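Local coordinates for protein neurotoxin (Clostridium botulinum, PDB 2QN0) that acts as the zinc-dependent protease light chain of botulinum neurotoxin type C1 and probably cleaves SNARE proteins, syntaxin and SNAP-25, thereby blocking neurotransmitter release, at residues I243-T248 against K264-E269; I249-S254 against I374-V379. All coordinates share one frame; numbering follows the deposited sequence.

Contact 1: residues I243-T248 against K264-E269; sequences IPNDQT and KLEYAE. With ZN (zinc ion), chain B.
Thr-248 and Glu-266 pair at the open end of an antiparallel beta hairpin, strands 248-253 and 261-266, whose second strand turns directly into the helix 267-273 that brings Glu-269 to the zinc of this gluzincin-type protease. Theirs is a non-hydrogen-bonded pair, and both side chains lie on the same face of the sheet, where Thr-248 CG2 comes 4.0 Å from Glu-266 CG. Just before the strand, a type I turn from Pro-244 to Gln-247 presents the Gln-247 carbonyl to the new helix. Tyr-267 N, the first amide after the N-cap residue Glu-266, donates to Gln-247 O at 2.9 Å in a nearly straight bond (165° at the hydrogen). The ring of Tyr-267 extends along the same chain, with the Gln-247 carbonyl carbon and Thr-248 N over one face, both offset toward its rim. With CG anti to its own carbonyl carbon (chi1 -72°), the ring is directed to this backbone, and Tyr-267 CE1 reaches within 3.5 Å of Thr-248 C. Gln-247 CB packs on Tyr-267 CD2 at 3.8 Å, while Ile-243 CG2 meets the root of the tyrosine side chain at CB. Water 1 accepts a hydrogen bond from Ala-268 N (3.0 Å) and sits 2.8 Å from Pro-244 O, bridging the turn and a second helix-start amide. Within the first turn of the helix, Glu-269 completes the protein ligands of the zinc ion with His-229 and His-233. Its OE1 binds the metal at 2.1 Å, and water 2 is a further ligand at 2.1 Å.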
loop_
_atom_site.group_PDB
_atom_site.type_symbol
_atom_site.label_atom_id
_atom_site.label_comp_id
_atom_site.label_asym_id
_atom_site.label_seq_id
_atom_site.Cartn_x
_atom_site.Cartn_y
_atom_site.Cartn_z
ATOM N N ILE A 243 9.833 -8.314 4.789
ATOM C CA ILE A 243 10.459 -8.896 5.978
ATOM C C ILE A 243 9.350 -9.460 6.859
ATOM O O ILE A 243 8.350 -8.786 7.105
ATOM C CB ILE A 243 11.227 -7.832 6.796
ATOM C CG1 ILE A 243 12.230 -7.095 5.903
ATOM C CG2 ILE A 243 11.934 -8.498 7.979
ATOM C CD1 ILE A 243 13.326 -7.964 5.351
ATOM N N PRO A 244 9.506 -10.704 7.342
ATOM C CA PRO A 244 8.479 -11.311 8.195
ATOM C C PRO A 244 8.130 -10.407 9.376
ATOM O O PRO A 244 9.000 -9.735 9.933
ATOM C CB PRO A 244 9.128 -12.622 8.633
ATOM C CG PRO A 244 9.994 -12.967 7.466
ATOM C CD PRO A 244 10.628 -11.637 7.135
ATOM N N ASN A 245 6.856 -10.397 9.757
ATOM C CA ASN A 245 6.400 -9.555 10.858
ATOM C C ASN A 245 6.995 -9.912 12.220
ATOM O O ASN A 245 6.864 -9.144 13.171
ATOM C CB ASN A 245 4.870 -9.575 10.941
ATOM C CG ASN A 245 4.306 -10.978 11.030
ATOM O OD1 ASN A 245 4.696 -11.765 11.894
ATOM N ND2 ASN A 245 3.376 -11.298 10.137
ATOM N N ASP A 246 7.651 -11.065 12.315
ATOM C CA ASP A 246 8.257 -11.479 13.581
ATOM C C ASP A 246 9.627 -10.839 13.798
ATOM O O ASP A 246 10.250 -11.027 14.843
ATOM C CB ASP A 246 8.381 -13.006 13.648
ATOM C CG ASP A 246 9.119 -13.587 12.458
ATOM O OD1 ASP A 246 10.248 -13.139 12.176
ATOM O OD2 ASP A 246 8.570 -14.501 11.806
ATOM N N GLN A 247 10.097 -10.095 12.802
ATOM C CA GLN A 247 11.384 -9.403 12.891
ATOM C C GLN A 247 11.080 -8.014 13.440
ATOM O O GLN A 247 10.584 -7.151 12.723
ATOM C CB GLN A 247 12.025 -9.308 11.507
ATOM C CG GLN A 247 12.358 -10.664 10.913
ATOM C CD GLN A 247 13.299 -11.459 11.801
ATOM O OE1 GLN A 247 14.404 -11.015 12.103
ATOM N NE2 GLN A 247 12.862 -12.636 12.225
ATOM N N THR A 248 11.391 -7.797 14.712
ATOM C CA THR A 248 11.070 -6.530 15.360
ATOM C C THR A 248 12.126 -6.042 16.340
ATOM O O THR A 248 13.064 -6.763 16.674
ATOM C CB THR A 248 9.780 -6.682 16.177
ATOM O OG1 THR A 248 10.005 -7.649 17.214
ATOM C CG2 THR A 248 8.637 -7.175 15.308
ATOM N N LYS A 264 6.268 -3.574 19.614
ATOM C CA LYS A 264 7.258 -4.312 18.837
ATOM C C LYS A 264 7.290 -3.717 17.437
ATOM O O LYS A 264 6.450 -4.043 16.595
ATOM C CB LYS A 264 6.892 -5.796 18.765
ATOM C CG LYS A 264 7.007 -6.522 20.099
ATOM C CD LYS A 264 6.745 -8.010 19.943
ATOM C CE LYS A 264 6.925 -8.732 21.270
ATOM N NZ LYS A 264 6.698 -10.200 21.147
ATOM N N LEU A 265 8.257 -2.834 17.201
ATOM C CA LEU A 265 8.404 -2.171 15.909
ATOM C C LEU A 265 8.925 -3.135 14.849
ATOM O O LEU A 265 10.062 -3.611 14.925
ATOM C CB LEU A 265 9.352 -0.974 16.042
ATOM C CG LEU A 265 9.625 -0.155 14.774
ATOM C CD1 LEU A 265 8.309 0.377 14.211
ATOM C CD2 LEU A 265 10.573 0.988 15.095
ATOM N N GLU A 266 8.088 -3.420 13.858
ATOM C CA GLU A 266 8.467 -4.335 12.787
ATOM C C GLU A 266 9.494 -3.723 11.848
ATOM O O GLU A 266 9.439 -2.530 11.535
ATOM C CB GLU A 266 7.235 -4.743 11.979
ATOM C CG GLU A 266 6.111 -5.328 12.806
ATOM C CD GLU A 266 4.932 -5.738 11.951
ATOM O OE1 GLU A 266 4.637 -5.024 10.971
ATOM O OE2 GLU A 266 4.296 -6.766 12.259
ATOM N N TYR A 267 10.438 -4.544 11.396
ATOM C CA TYR A 267 11.456 -4.063 10.479
ATOM C C TYR A 267 10.793 -3.636 9.169
ATOM O O TYR A 267 11.307 -2.778 8.457
ATOM C CB TYR A 267 12.505 -5.153 10.239
ATOM C CG TYR A 267 13.406 -5.391 11.444
ATOM C CD1 TYR A 267 13.261 -4.636 12.610
ATOM C CD2 TYR A 267 14.418 -6.351 11.406
ATOM C CE1 TYR A 267 14.104 -4.828 13.708
ATOM C CE2 TYR A 267 15.266 -6.553 12.503
ATOM C CZ TYR A 267 15.103 -5.784 13.645
ATOM O OH TYR A 267 15.947 -5.961 14.719
ATOM N N ALA A 268 9.648 -4.236 8.863
ATOM C CA ALA A 268 8.907 -3.889 7.648
ATOM C C ALA A 268 8.479 -2.420 7.722
ATOM O O ALA A 268 8.486 -1.705 6.714
ATOM C CB ALA A 268 7.683 -4.785 7.511
ATOM N N GLU A 269 8.105 -1.974 8.918
ATOM C CA GLU A 269 7.688 -0.590 9.117
ATOM C C GLU A 269 8.888 0.341 9.003
ATOM O O GLU A 269 8.795 1.433 8.440
ATOM C CB GLU A 269 7.042 -0.416 10.495
ATOM C CG GLU A 269 5.721 -1.149 10.666
ATOM C CD GLU A 269 4.688 -0.693 9.653
ATOM O OE1 GLU A 269 4.929 0.344 9.007
ATOM O OE2 GLU A 269 3.646 -1.361 9.512
HETATM ZN ZN ZN B . 3.516 0.505 7.506
HETATM O O HOH W 1 9.076 -6.936 9.965
HETATM O O HOH W 2 1.450 0.448 7.752
#

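Contact 2: residues I249-S254 against I374-V379; sequences ISSVTS and IYLSNV
Thr-253 and Leu-376 join the end of strand 248-253 nearest the hairpin turn to an irregular loop through a side-chain-to-backbone hydrogen bond. Thr-253 OG1 gives its proton to Leu-376 O at 2.8 Å, approaching from above the carbonyl plane, 47° out of it, and so not along a lone pair. Placing OG1 anti to the backbone N (chi1 -171°) swings the hydroxyl across to the loop. Thr-253 OG1 also accepts a proton from water 3 at 2.6 Å, and that water spends its other proton on Ser-377 O, so the hydroxyl serves once as donor and once as acceptor and the next loop carbonyl is also satisfied. Farther along, Val-379 N points almost straight at Ser-254 O (164°), but at 3.4 Å this bond is weak. Ser-254 OG also lies beside the amide oxygen of Asn-378, too close in the model for its position to be trusted. The loop is shaped by a type I turn from Ile-374 to Ser-377, closed by Ser-377 N on Ile-374 O at 3.1 Å; Ser-377 OG has a partner in Asn-204 O. Leu-376 supplies the apolar packing: its CD1 rests against Ser-251 CB at 3.6 Å and its CB lies beside Thr-253. The two segments run nearly parallel where they touch. Strand 261-266 bonds the strand's backbone through Val-263 and Tyr-261, and from within the turn Tyr-375 packs on Leu-265 and on Glu-269 and Phe-273 of helix 267-273.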
loop_
_atom_site.group_PDB
_atom_site.type_symbol
_atom_site.label_atom_id
_atom_site.label_comp_id
_atom_site.label_asym_id
_atom_site.label_seq_id
_atom_site.Cartn_x
_atom_site.Cartn_y
_atom_site.Cartn_z
ATOM N N ILE A 249 11.953 -4.803 16.793
ATOM C CA ILE A 249 12.818 -4.209 17.802
ATOM C C ILE A 249 11.866 -3.620 18.845
ATOM O O ILE A 249 10.968 -2.843 18.511
ATOM C CB ILE A 249 13.754 -3.115 17.220
ATOM C CG1 ILE A 249 14.560 -2.477 18.356
ATOM C CG2 ILE A 249 12.951 -2.067 16.451
ATOM C CD1 ILE A 249 15.606 -1.489 17.883
ATOM N N SER A 250 12.033 -4.017 20.103
ATOM C CA SER A 250 11.156 -3.534 21.168
ATOM C C SER A 250 11.350 -2.047 21.415
ATOM O O SER A 250 12.451 -1.594 21.738
ATOM C CB SER A 250 11.396 -4.334 22.452
ATOM O OG SER A 250 10.954 -5.669 22.279
ATOM N N SER A 251 10.263 -1.293 21.266
ATOM C CA SER A 251 10.304 0.156 21.416
ATOM C C SER A 251 9.120 0.680 22.226
ATOM O O SER A 251 8.347 -0.087 22.791
ATOM C CB SER A 251 10.269 0.812 20.030
ATOM O OG SER A 251 11.121 0.144 19.115
ATOM N N VAL A 252 8.991 2.002 22.255
ATOM C CA VAL A 252 7.899 2.652 22.968
ATOM C C VAL A 252 7.383 3.840 22.168
ATOM O O VAL A 252 8.070 4.374 21.301
ATOM C CB VAL A 252 8.347 3.180 24.353
ATOM C CG1 VAL A 252 8.832 2.024 25.228
ATOM C CG2 VAL A 252 9.433 4.229 24.184
ATOM N N THR A 253 6.157 4.245 22.469
ATOM C CA THR A 253 5.543 5.388 21.814
ATOM C C THR A 253 4.320 5.729 22.653
ATOM O O THR A 253 4.011 5.026 23.616
ATOM C CB THR A 253 5.121 5.058 20.358
ATOM O OG1 THR A 253 4.723 6.266 19.692
ATOM C CG2 THR A 253 3.968 4.064 20.339
ATOM N N SER A 254 3.633 6.808 22.309
ATOM C CA SER A 254 2.451 7.192 23.063
ATOM C C SER A 254 1.320 7.537 22.105
ATOM O O SER A 254 1.480 8.381 21.218
ATOM C CB SER A 254 2.778 8.369 23.984
ATOM O OG SER A 254 3.378 9.431 23.270
ATOM N N ILE A 374 9.732 10.604 12.938
ATOM C CA ILE A 374 9.947 9.166 13.075
ATOM C C ILE A 374 8.613 8.443 12.984
ATOM O O ILE A 374 7.561 9.031 13.234
ATOM C CB ILE A 374 10.605 8.800 14.433
ATOM C CG1 ILE A 374 9.852 9.473 15.580
ATOM C CG2 ILE A 374 12.078 9.195 14.422
ATOM C CD1 ILE A 374 10.316 9.027 16.961
ATOM N N TYR A 375 8.660 7.164 12.628
ATOM C CA TYR A 375 7.443 6.369 12.507
ATOM C C TYR A 375 6.688 6.324 13.837
ATOM O O TYR A 375 5.459 6.335 13.864
ATOM C CB TYR A 375 7.790 4.947 12.060
ATOM C CG TYR A 375 6.587 4.045 11.922
ATOM C CD1 TYR A 375 5.662 4.232 10.894
ATOM C CD2 TYR A 375 6.363 3.007 12.829
ATOM C CE1 TYR A 375 4.540 3.405 10.773
ATOM C CE2 TYR A 375 5.250 2.176 12.714
ATOM C CZ TYR A 375 4.343 2.381 11.683
ATOM O OH TYR A 375 3.242 1.563 11.565
ATOM N N LEU A 376 7.426 6.278 14.943
ATOM C CA LEU A 376 6.800 6.224 16.262
ATOM C C LEU A 376 6.614 7.584 16.934
ATOM O O LEU A 376 6.606 7.674 18.163
ATOM C CB LEU A 376 7.598 5.296 17.188
ATOM C CG LEU A 376 7.653 3.827 16.753
ATOM C CD1 LEU A 376 8.471 3.026 17.767
ATOM C CD2 LEU A 376 6.239 3.266 16.632
ATOM N N SER A 377 6.478 8.640 16.137
ATOM C CA SER A 377 6.255 9.974 16.696
ATOM C C SER A 377 4.984 9.906 17.526
ATOM O O SER A 377 4.045 9.194 17.166
ATOM C CB SER A 377 6.050 11.016 15.585
ATOM O OG SER A 377 7.275 11.455 15.016
ATOM N N ASN A 378 4.947 10.628 18.641
ATOM C CA ASN A 378 3.741 10.629 19.458
ATOM C C ASN A 378 2.641 11.233 18.595
ATOM O O ASN A 378 2.911 12.090 17.756
ATOM C CB ASN A 378 3.936 11.474 20.713
ATOM C CG ASN A 378 5.031 10.939 21.605
ATOM O OD1 ASN A 378 5.283 9.735 21.638
ATOM N ND2 ASN A 378 5.678 11.829 22.346
ATOM N N VAL A 379 1.409 10.784 18.787
ATOM C CA VAL A 379 0.307 11.307 17.995
ATOM C C VAL A 379 -0.762 11.947 18.864
ATOM O O VAL A 379 -0.829 11.713 20.071
ATOM C CB VAL A 379 -0.329 10.203 17.120
ATOM C CG1 VAL A 379 0.718 9.645 16.160
ATOM C CG2 VAL A 379 -0.892 9.094 17.994
HETATM O O HOH W 3 2.694 6.811 18.142
#

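Overall arrangement
Strand 248-253 starts in contact 1 and ends in contact 2; their centres lie about 14 Å apart. Contact 1 is partly buried and holds by backbone pairing, a helix-start amide and the packed ring of Tyr-267; its helix also carries the zinc ligand Glu-269. Contact 2 lies at the surface and relies on the Thr-253 hydroxyl, loop carbonyls and a water, with Leu-376 as its main apolar side chain. Strand 261-266 ties them together: Leu-265 O probably accepts a hydrogen bond from Ile-249 N, and Leu-265 CD1 packs on Tyr-375 CD2 at 3.6 Å. The Tyr-375 hydroxyl comes close to the Glu-269 carboxylate, bringing the loop of contact 2 up to the metal site of contact 1.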